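Local coordinates for protein CHAD domain (Ricinus communis, PDB 6QV5) that probably binds inorganic polyphosphate through an all-helical CHAD domain that also binds a zinc ion, at residues A[94-105]-A[129-140]; A[119-128]-A[261-271]. All coordinates share one frame; numbering follows the deposited sequence.

Overall arrangement
Both contacts use helix 122-145. Contact 2 takes its N-terminal end and the loop residues just before it, and contact 1 the turns that follow. In contact 1 this helix pairs antiparallel with helix 82-108, its neighbour in sequence. In contact 2 it meets the start of helix 265-281, more than 130 residues further on, at close to a right angle. The segments alternate along the chain, in the order 94-105, 119-128, 129-140, 261-271. The two centres lie about 17 Å apart, on the same side of the chain's centre. Helix 122-145 thus links helix 82-108 to helix 265-281. Contact 1 includes zinc ligand His138; contact 2 lies away from the zinc site.

Contact 1: residues A[94-105]-A[129-140]; sequences ELGAARDWDVLL and VQKIAQAKRHAA. With ZN (zinc ion), chain B.
Trp101 of helix 82-108 packs against Ile132 of helix 122-145. The two helices form an antiparallel pair in the all-helical CHAD domain, with segment axes 8.4 Å apart at an angle of 159°. Trp101 is a knob in a hole made by Val129, Ile132, Ala133 and Lys136. Its CG lies beside the backbone N (chi1 -77°), which turns one face of the indole to Ile132. Ile132 CG2 sits over that face, 3.5 Å from the centroid of the six-membered ring, in a CH-pi contact almost along the ring normal. Val129 CG1 comes to the ring edge near its plane. The Lys136 chain bends at chi2 (-80°) and runs past the pyrrole side, where its CE reaches Trp101 NE1 at 3.9 Å. Beyond the indole, Val129 CG1 also touches the branches of Leu104 and Leu105. Leu253 of helix 224-260 also packs on Trp101.

Toward the other end small residues let the backbones approach. Ala98 CB rests on Lys136 O at 3.6 Å, and Ala140 CB packs next to it. No direct hydrogen bond crosses between the segments; waters do the bridging. One donates to Glu94 O and Lys136 O, another to Ala98 O and Ala133 O. For Lys136 O, Ala98 O and Ala133 O, this adds to a helix bond.

The Arg137 guanidinium is held by the carbonyls of Ala47, Val48 and Asp53, beside zinc ligand His52. Asp102 OD2 lies at its edge, 4.3 Å from Arg137 NH1, too far for a salt bridge. A third water spans this gap, donating to Asp102 OD2 at 2.7 Å and accepting from Arg137 NH1 at 2.8 Å. One residue on, His138 turns outward, and its NE2 binds the zinc ion at 1.9 Å, with His52 NE2 as a second ligand.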
loop_
_atom_site.group_PDB
_atom_site.type_symbol
_atom_site.label_atom_id
_atom_site.label_comp_id
_atom_site.label_asym_id
_atom_site.label_seq_id
_atom_site.Cartn_x
_atom_site.Cartn_y
_atom_site.Cartn_z
ATOM N N GLU A 94 -10.971 3.809 -5.474
ATOM C CA GLU A 94 -12.099 4.157 -4.603
ATOM C C GLU A 94 -11.705 4.223 -3.127
ATOM O O GLU A 94 -12.031 5.206 -2.459
ATOM C CB GLU A 94 -13.303 3.216 -4.819
ATOM C CG GLU A 94 -14.013 3.378 -6.157
ATOM C CD GLU A 94 -14.513 4.766 -6.510
ATOM O OE1 GLU A 94 -15.300 5.340 -5.721
ATOM O OE2 GLU A 94 -14.123 5.278 -7.584
ATOM N N LEU A 95 -10.990 3.196 -2.629
ATOM C CA LEU A 95 -10.522 3.140 -1.239
ATOM C C LEU A 95 -9.336 4.079 -1.018
ATOM O O LEU A 95 -9.187 4.620 0.078
ATOM C CB LEU A 95 -10.150 1.704 -0.821
ATOM C CG LEU A 95 -11.276 0.658 -0.787
ATOM C CD1 LEU A 95 -10.703 -0.733 -0.652
ATOM C CD2 LEU A 95 -12.262 0.916 0.351
ATOM N N GLY A 96 -8.516 4.251 -2.058
ATOM C CA GLY A 96 -7.339 5.115 -2.061
ATOM C C GLY A 96 -7.666 6.580 -1.883
ATOM O O GLY A 96 -6.992 7.266 -1.112
ATOM N N ALA A 97 -8.717 7.060 -2.583
ATOM C CA ALA A 97 -9.203 8.442 -2.510
ATOM C C ALA A 97 -9.706 8.756 -1.098
ATOM O O ALA A 97 -9.427 9.838 -0.584
ATOM C CB ALA A 97 -10.316 8.664 -3.528
ATOM N N ALA A 98 -10.416 7.794 -0.465
ATOM C CA ALA A 98 -10.932 7.925 0.898
ATOM C C ALA A 98 -9.783 7.916 1.916
ATOM O O ALA A 98 -9.827 8.676 2.886
ATOM C CB ALA A 98 -11.923 6.811 1.195
ATOM N N ARG A 99 -8.743 7.087 1.667
ATOM C CA ARG A 99 -7.547 6.975 2.506
ATOM C C ARG A 99 -6.705 8.258 2.438
ATOM O O ARG A 99 -6.304 8.765 3.486
ATOM C CB ARG A 99 -6.721 5.721 2.129
ATOM C CG ARG A 99 -5.399 5.529 2.890
ATOM C CD ARG A 99 -5.579 5.243 4.371
ATOM N NE ARG A 99 -4.298 5.225 5.079
ATOM C CZ ARG A 99 -4.153 5.445 6.383
ATOM N NH1 ARG A 99 -5.210 5.715 7.140
ATOM N NH2 ARG A 99 -2.950 5.406 6.937
ATOM N N ASP A 100 -6.466 8.785 1.212
ATOM C CA ASP A 100 -5.706 10.016 0.949
ATOM C C ASP A 100 -6.240 11.209 1.751
ATOM O O ASP A 100 -5.448 11.945 2.342
ATOM C CB ASP A 100 -5.706 10.353 -0.557
ATOM C CG ASP A 100 -4.791 9.510 -1.433
ATOM O OD1 ASP A 100 -4.045 8.666 -0.883
ATOM O OD2 ASP A 100 -4.820 9.695 -2.669
ATOM N N TRP A 101 -7.577 11.378 1.790
ATOM C CA TRP A 101 -8.230 12.457 2.530
ATOM C C TRP A 101 -8.200 12.243 4.043
ATOM O O TRP A 101 -8.203 13.221 4.790
ATOM C CB TRP A 101 -9.653 12.705 2.014
ATOM C CG TRP A 101 -9.670 13.477 0.731
ATOM C CD1 TRP A 101 -9.658 12.967 -0.533
ATOM C CD2 TRP A 101 -9.596 14.902 0.590
ATOM N NE1 TRP A 101 -9.632 13.986 -1.456
ATOM C CE2 TRP A 101 -9.587 15.186 -0.794
ATOM C CE3 TRP A 101 -9.572 15.973 1.501
ATOM C CZ2 TRP A 101 -9.552 16.495 -1.290
ATOM C CZ3 TRP A 101 -9.541 17.269 1.008
ATOM C CH2 TRP A 101 -9.528 17.520 -0.370
ATOM N N ASP A 102 -8.146 10.976 4.493
ATOM C CA ASP A 102 -8.068 10.633 5.915
ATOM C C ASP A 102 -6.662 10.884 6.473
ATOM O O ASP A 102 -6.537 11.292 7.628
ATOM C CB ASP A 102 -8.503 9.178 6.159
ATOM C CG ASP A 102 -9.720 9.004 7.058
ATOM O OD1 ASP A 102 -10.223 10.024 7.591
ATOM O OD2 ASP A 102 -10.168 7.851 7.232
ATOM N N VAL A 103 -5.611 10.641 5.651
ATOM C CA VAL A 103 -4.199 10.863 6.000
ATOM C C VAL A 103 -3.964 12.374 6.148
ATOM O O VAL A 103 -3.354 12.802 7.127
ATOM C CB VAL A 103 -3.217 10.196 4.984
ATOM C CG1 VAL A 103 -1.768 10.625 5.223
ATOM C CG2 VAL A 103 -3.329 8.675 5.022
ATOM N N LEU A 104 -4.488 13.169 5.191
ATOM C CA LEU A 104 -4.404 14.630 5.168
ATOM C C LEU A 104 -5.015 15.243 6.436
ATOM O O LEU A 104 -4.413 16.138 7.023
ATOM C CB LEU A 104 -5.081 15.183 3.888
ATOM C CG LEU A 104 -5.320 16.705 3.769
ATOM C CD1 LEU A 104 -4.013 17.483 3.695
ATOM C CD2 LEU A 104 -6.167 17.026 2.559
ATOM N N LEU A 105 -6.179 14.731 6.870
ATOM C CA LEU A 105 -6.907 15.205 8.046
ATOM C C LEU A 105 -6.255 14.839 9.392
ATOM O O LEU A 105 -6.154 15.703 10.266
ATOM C CB LEU A 105 -8.366 14.703 7.987
ATOM C CG LEU A 105 -9.327 15.155 9.095
ATOM C CD1 LEU A 105 -9.779 16.595 8.890
ATOM C CD2 LEU A 105 -10.525 14.238 9.171
ATOM N N VAL A 129 -12.017 19.811 5.106
ATOM C CA VAL A 129 -11.266 18.587 4.804
ATOM C C VAL A 129 -11.982 17.366 5.419
ATOM O O VAL A 129 -12.106 16.340 4.748
ATOM C CB VAL A 129 -9.760 18.710 5.183
ATOM C CG1 VAL A 129 -9.039 17.362 5.136
ATOM C CG2 VAL A 129 -9.055 19.716 4.276
ATOM N N GLN A 130 -12.517 17.517 6.655
ATOM C CA GLN A 130 -13.278 16.484 7.367
ATOM C C GLN A 130 -14.569 16.154 6.613
ATOM O O GLN A 130 -14.958 14.989 6.561
ATOM C CB GLN A 130 -13.593 16.927 8.807
ATOM C CG GLN A 130 -13.959 15.773 9.743
ATOM C CD GLN A 130 -14.227 16.189 11.174
ATOM O OE1 GLN A 130 -13.911 17.302 11.615
ATOM N NE2 GLN A 130 -14.814 15.284 11.942
ATOM N N LYS A 131 -15.212 17.179 6.014
ATOM C CA LYS A 131 -16.434 17.052 5.217
ATOM C C LYS A 131 -16.140 16.244 3.945
ATOM O O LYS A 131 -16.935 15.374 3.591
ATOM C CB LYS A 131 -17.000 18.444 4.875
ATOM C CG LYS A 131 -18.381 18.437 4.227
ATOM C CD LYS A 131 -18.793 19.835 3.784
ATOM C CE LYS A 131 -20.106 19.833 3.039
ATOM N NZ LYS A 131 -20.504 21.202 2.613
ATOM N N ILE A 132 -14.988 16.513 3.284
ATOM C CA ILE A 132 -14.567 15.806 2.069
ATOM C C ILE A 132 -14.210 14.350 2.396
ATOM O O ILE A 132 -14.677 13.451 1.700
ATOM C CB ILE A 132 -13.439 16.551 1.279
ATOM C CG1 ILE A 132 -13.792 18.039 0.975
ATOM C CG2 ILE A 132 -13.032 15.799 -0.002
ATOM C CD1 ILE A 132 -15.059 18.340 0.082
ATOM N N ALA A 133 -13.423 14.126 3.473
ATOM C CA ALA A 133 -13.002 12.800 3.938
ATOM C C ALA A 133 -14.202 11.896 4.263
ATOM O O ALA A 133 -14.199 10.725 3.879
ATOM C CB ALA A 133 -12.086 12.928 5.147
ATOM N N GLN A 134 -15.234 12.451 4.933
ATOM C CA GLN A 134 -16.462 11.727 5.279
ATOM C C GLN A 134 -17.280 11.397 4.024
ATOM O O GLN A 134 -17.855 10.310 3.947
ATOM C CB GLN A 134 -17.297 12.510 6.304
ATOM C CG GLN A 134 -16.729 12.437 7.724
ATOM C CD GLN A 134 -17.241 13.519 8.646
ATOM O OE1 GLN A 134 -17.444 14.678 8.260
ATOM N NE2 GLN A 134 -17.442 13.164 9.905
ATOM N N ALA A 135 -17.291 12.314 3.031
ATOM C CA ALA A 135 -17.985 12.135 1.752
ATOM C C ALA A 135 -17.278 11.083 0.894
ATOM O O ALA A 135 -17.946 10.292 0.228
ATOM C CB ALA A 135 -18.070 13.457 1.003
ATOM N N LYS A 136 -15.928 11.061 0.928
ATOM C CA LYS A 136 -15.108 10.088 0.199
ATOM C C LYS A 136 -15.283 8.690 0.803
ATOM O O LYS A 136 -15.219 7.698 0.074
ATOM C CB LYS A 136 -13.626 10.503 0.177
ATOM C CG LYS A 136 -13.318 11.728 -0.686
ATOM C CD LYS A 136 -13.206 11.428 -2.178
ATOM C CE LYS A 136 -12.999 12.697 -2.966
ATOM N NZ LYS A 136 -12.942 12.437 -4.428
ATOM N N ARG A 137 -15.540 8.624 2.130
ATOM C CA ARG A 137 -15.805 7.386 2.864
ATOM C C ARG A 137 -17.171 6.830 2.440
ATOM O O ARG A 137 -17.301 5.621 2.254
ATOM C CB ARG A 137 -15.728 7.621 4.390
ATOM C CG ARG A 137 -15.990 6.387 5.275
ATOM C CD ARG A 137 -15.024 5.231 5.046
ATOM N NE ARG A 137 -15.166 4.195 6.070
ATOM C CZ ARG A 137 -14.360 4.061 7.117
ATOM N NH1 ARG A 137 -13.334 4.887 7.286
ATOM N NH2 ARG A 137 -14.569 3.097 8.004
ATOM N N HIS A 138 -18.170 7.720 2.259
ATOM C CA HIS A 138 -19.515 7.368 1.802
ATOM C C HIS A 138 -19.475 6.876 0.360
ATOM O O HIS A 138 -20.177 5.922 0.024
ATOM C CB HIS A 138 -20.479 8.557 1.956
ATOM C CG HIS A 138 -20.950 8.784 3.362
ATOM N ND1 HIS A 138 -21.745 9.869 3.690
ATOM C CD2 HIS A 138 -20.728 8.054 4.481
ATOM C CE1 HIS A 138 -21.977 9.762 4.988
ATOM N NE2 HIS A 138 -21.388 8.685 5.505
ATOM N N ALA A 139 -18.622 7.506 -0.475
ATOM C CA ALA A 139 -18.415 7.141 -1.877
ATOM C C ALA A 139 -17.759 5.760 -1.981
ATOM O O ALA A 139 -18.128 4.978 -2.860
ATOM C CB ALA A 139 -17.556 8.187 -2.570
ATOM N N ALA A 140 -16.809 5.458 -1.067
ATOM C CA ALA A 140 -16.115 4.173 -0.990
ATOM C C ALA A 140 -17.080 3.085 -0.514
ATOM O O ALA A 140 -17.023 1.963 -1.015
ATOM C CB ALA A 140 -14.921 4.269 -0.051
HETATM ZN ZN ZN B . -21.387 8.916 7.416
HETATM O O HOH W 1 -13.813 7.474 -2.257
HETATM O O HOH W 2 -12.285 8.805 4.069
HETATM O O HOH W 3 -12.746 7.488 6.405
#

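Contact 2: residues A[119-128]-A[261-271]; sequences ANGLLELNAL and QPQAAEAVQFA
Leu125 points into helix 265-281 and divides its two methyls. CD1 meets Val268 CG2 at 3.7 Å. CD2 packs against Ala271 CB and lies 3.6 Å from Ala267 O. Ala267 CB touches Leu125 CB and lies 3.4 Å from Gly121 O. Next to it, Leu122 crosses Phe270 at about a right angle, and its CD1 touches Phe270 CE2 at 3.7 Å. The Phe270 CG is anti to the backbone N (chi1 -175°), which carries the ring out to Ala119. Ala119 CA lies over one ring face, toward the rim, in a CH-pi contact 4.0 Å from the ring centroid.

This is a near-perpendicular helix crossing in the all-helical fold. The short segment axes cross at 95°, 9.1 Å apart at closest approach. At the other end Leu128 reaches the turn before helix 265-281. Its CD2 packs on Ala264 CB at 3.9 Å, at the N-cap position of that helix. Gln261 OE1 comes near Leu128 CD1 and Gln263 NE2 near Leu128 CD2, the chains crossing obliquely.

Further out, helix 224-260 backs both partners: Leu257 touches Leu128, while Leu254 touches Val268 and Ala271. Leu109 packs on Leu125, and Ile112 on Leu122.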
loop_
_atom_site.group_PDB
_atom_site.type_symbol
_atom_site.label_atom_id
_atom_site.label_comp_id
_atom_site.label_asym_id
_atom_site.label_seq_id
_atom_site.Cartn_x
_atom_site.Cartn_y
_atom_site.Cartn_z
ATOM N N ALA A 119 -3.757 33.434 8.796
ATOM C CA ALA A 119 -3.083 32.330 9.478
ATOM C C ALA A 119 -4.023 31.544 10.399
ATOM O O ALA A 119 -3.853 30.332 10.553
ATOM C CB ALA A 119 -1.894 32.855 10.269
ATOM N N ASN A 120 -5.008 32.238 11.008
ATOM C CA ASN A 120 -5.986 31.669 11.941
ATOM C C ASN A 120 -7.161 30.919 11.276
ATOM O O ASN A 120 -7.953 30.284 11.978
ATOM C CB ASN A 120 -6.506 32.761 12.882
ATOM N N GLY A 121 -7.244 30.977 9.944
ATOM C CA GLY A 121 -8.311 30.345 9.168
ATOM C C GLY A 121 -8.150 28.868 8.860
ATOM O O GLY A 121 -8.815 28.359 7.954
ATOM N N LEU A 122 -7.290 28.158 9.614
ATOM C CA LEU A 122 -7.060 26.723 9.413
ATOM C C LEU A 122 -8.124 25.846 10.094
ATOM O O LEU A 122 -8.232 24.660 9.772
ATOM C CB LEU A 122 -5.635 26.310 9.829
ATOM C CG LEU A 122 -4.467 26.961 9.068
ATOM C CD1 LEU A 122 -3.157 26.718 9.783
ATOM C CD2 LEU A 122 -4.376 26.463 7.627
ATOM N N LEU A 123 -8.919 26.437 11.013
ATOM C CA LEU A 123 -10.002 25.755 11.731
ATOM C C LEU A 123 -11.170 25.430 10.795
ATOM O O LEU A 123 -11.720 24.329 10.871
ATOM C CB LEU A 123 -10.483 26.586 12.932
ATOM C CG LEU A 123 -9.612 26.507 14.181
ATOM C CD1 LEU A 123 -8.713 27.726 14.299
ATOM C CD2 LEU A 123 -10.464 26.374 15.426
ATOM N N GLU A 124 -11.530 26.378 9.905
ATOM C CA GLU A 124 -12.599 26.194 8.919
ATOM C C GLU A 124 -12.150 25.264 7.782
ATOM O O GLU A 124 -12.988 24.596 7.175
ATOM C CB GLU A 124 -13.150 27.540 8.399
ATOM C CG GLU A 124 -12.151 28.417 7.660
ATOM C CD GLU A 124 -12.572 29.862 7.474
ATOM O OE1 GLU A 124 -13.626 30.103 6.841
ATOM O OE2 GLU A 124 -11.838 30.757 7.953
ATOM N N LEU A 125 -10.826 25.212 7.518
ATOM C CA LEU A 125 -10.215 24.344 6.509
ATOM C C LEU A 125 -10.266 22.891 6.995
ATOM O O LEU A 125 -10.575 21.999 6.206
ATOM C CB LEU A 125 -8.763 24.782 6.217
ATOM C CG LEU A 125 -7.958 23.940 5.211
ATOM C CD1 LEU A 125 -8.479 24.106 3.796
ATOM C CD2 LEU A 125 -6.493 24.296 5.260
ATOM N N ASN A 126 -9.992 22.672 8.301
ATOM C CA ASN A 126 -10.030 21.364 8.959
ATOM C C ASN A 126 -11.446 20.780 8.905
ATOM O O ASN A 126 -11.599 19.572 8.729
ATOM C CB ASN A 126 -9.549 21.477 10.404
ATOM C CG ASN A 126 -9.300 20.145 11.063
ATOM O OD1 ASN A 126 -8.242 19.529 10.893
ATOM N ND2 ASN A 126 -10.270 19.672 11.829
ATOM N N ALA A 127 -12.472 21.648 9.033
ATOM C CA ALA A 127 -13.887 21.284 8.962
ATOM C C ALA A 127 -14.273 20.916 7.525
ATOM O O ALA A 127 -15.073 19.998 7.329
ATOM C CB ALA A 127 -14.749 22.435 9.458
ATOM N N LEU A 128 -13.692 21.622 6.526
ATOM C CA LEU A 128 -13.926 21.375 5.101
ATOM C C LEU A 128 -13.268 20.062 4.663
ATOM O O LEU A 128 -13.898 19.285 3.949
ATOM C CB LEU A 128 -13.438 22.563 4.242
ATOM C CG LEU A 128 -13.660 22.486 2.716
ATOM C CD1 LEU A 128 -15.140 22.573 2.350
ATOM C CD2 LEU A 128 -12.903 23.588 2.006
ATOM N N GLN A 261 -13.615 24.537 -4.436
ATOM C CA GLN A 261 -14.096 25.398 -3.351
ATOM C C GLN A 261 -13.272 26.706 -3.350
ATOM O O GLN A 261 -12.260 26.792 -2.646
ATOM C CB GLN A 261 -14.019 24.681 -1.981
ATOM C CG GLN A 261 -14.655 23.285 -1.924
ATOM C CD GLN A 261 -16.165 23.298 -1.928
ATOM O OE1 GLN A 261 -16.817 23.975 -1.121
ATOM N NE2 GLN A 261 -16.756 22.529 -2.829
ATOM N N PRO A 262 -13.661 27.726 -4.153
ATOM C CA PRO A 262 -12.876 28.975 -4.191
ATOM C C PRO A 262 -13.025 29.862 -2.950
ATOM O O PRO A 262 -12.263 30.818 -2.790
ATOM C CB PRO A 262 -13.379 29.681 -5.463
ATOM C CG PRO A 262 -14.310 28.704 -6.142
ATOM C CD PRO A 262 -14.813 27.802 -5.070
ATOM N N GLN A 263 -14.000 29.541 -2.079
ATOM C CA GLN A 263 -14.304 30.259 -0.835
ATOM C C GLN A 263 -13.211 30.128 0.236
ATOM O O GLN A 263 -12.929 31.104 0.933
ATOM C CB GLN A 263 -15.687 29.861 -0.268
ATOM C CG GLN A 263 -16.212 28.484 -0.702
ATOM C CD GLN A 263 -16.131 27.442 0.385
ATOM O OE1 GLN A 263 -17.115 27.145 1.068
ATOM N NE2 GLN A 263 -14.961 26.849 0.560
ATOM N N ALA A 264 -12.601 28.933 0.363
ATOM C CA ALA A 264 -11.553 28.648 1.349
ATOM C C ALA A 264 -10.122 28.700 0.771
ATOM O O ALA A 264 -9.174 28.318 1.464
ATOM C CB ALA A 264 -11.815 27.300 2.009
ATOM N N ALA A 265 -9.970 29.211 -0.473
ATOM C CA ALA A 265 -8.702 29.339 -1.206
ATOM C C ALA A 265 -7.558 29.987 -0.417
ATOM O O ALA A 265 -6.414 29.557 -0.564
ATOM C CB ALA A 265 -8.923 30.077 -2.515
ATOM N N GLU A 266 -7.865 31.004 0.419
ATOM C CA GLU A 266 -6.889 31.707 1.261
ATOM C C GLU A 266 -6.289 30.766 2.308
ATOM O O GLU A 266 -5.071 30.764 2.501
ATOM C CB GLU A 266 -7.523 32.934 1.935
ATOM C CG GLU A 266 -7.652 34.137 1.018
ATOM C CD GLU A 266 -8.259 35.362 1.673
ATOM O OE1 GLU A 266 -9.413 35.706 1.332
ATOM O OE2 GLU A 266 -7.582 35.979 2.528
ATOM N N ALA A 267 -7.145 29.953 2.962
ATOM C CA ALA A 267 -6.752 28.963 3.965
ATOM C C ALA A 267 -5.988 27.809 3.307
ATOM O O ALA A 267 -5.050 27.283 3.909
ATOM C CB ALA A 267 -7.981 28.432 4.684
ATOM N N VAL A 268 -6.387 27.434 2.067
ATOM C CA VAL A 268 -5.770 26.373 1.261
ATOM C C VAL A 268 -4.328 26.769 0.906
ATOM O O VAL A 268 -3.407 25.994 1.167
ATOM C CB VAL A 268 -6.607 26.037 -0.010
ATOM C CG1 VAL A 268 -5.820 25.166 -0.985
ATOM C CG2 VAL A 268 -7.930 25.372 0.350
ATOM N N GLN A 269 -4.146 27.975 0.321
ATOM C CA GLN A 269 -2.845 28.513 -0.085
ATOM C C GLN A 269 -1.866 28.631 1.087
ATOM O O GLN A 269 -0.669 28.418 0.891
ATOM C CB GLN A 269 -2.998 29.850 -0.834
ATOM C CG GLN A 269 -3.555 29.718 -2.255
ATOM C CD GLN A 269 -2.548 29.185 -3.244
ATOM O OE1 GLN A 269 -2.390 27.972 -3.417
ATOM N NE2 GLN A 269 -1.849 30.083 -3.923
ATOM N N PHE A 270 -2.381 28.924 2.306
ATOM C CA PHE A 270 -1.588 29.009 3.533
ATOM C C PHE A 270 -1.042 27.628 3.893
ATOM O O PHE A 270 0.140 27.506 4.221
ATOM C CB PHE A 270 -2.416 29.595 4.698
ATOM C CG PHE A 270 -1.623 29.828 5.965
ATOM C CD1 PHE A 270 -0.944 31.023 6.169
ATOM C CD2 PHE A 270 -1.548 28.848 6.949
ATOM C CE1 PHE A 270 -0.198 31.233 7.335
ATOM C CE2 PHE A 270 -0.796 29.055 8.110
ATOM C CZ PHE A 270 -0.130 30.246 8.296
ATOM N N ALA A 271 -1.907 26.593 3.824
ATOM C CA ALA A 271 -1.561 25.201 4.101
ATOM C C ALA A 271 -0.597 24.675 3.037
ATOM O O ALA A 271 0.375 24.007 3.383
ATOM C CB ALA A 271 -2.818 24.347 4.145
#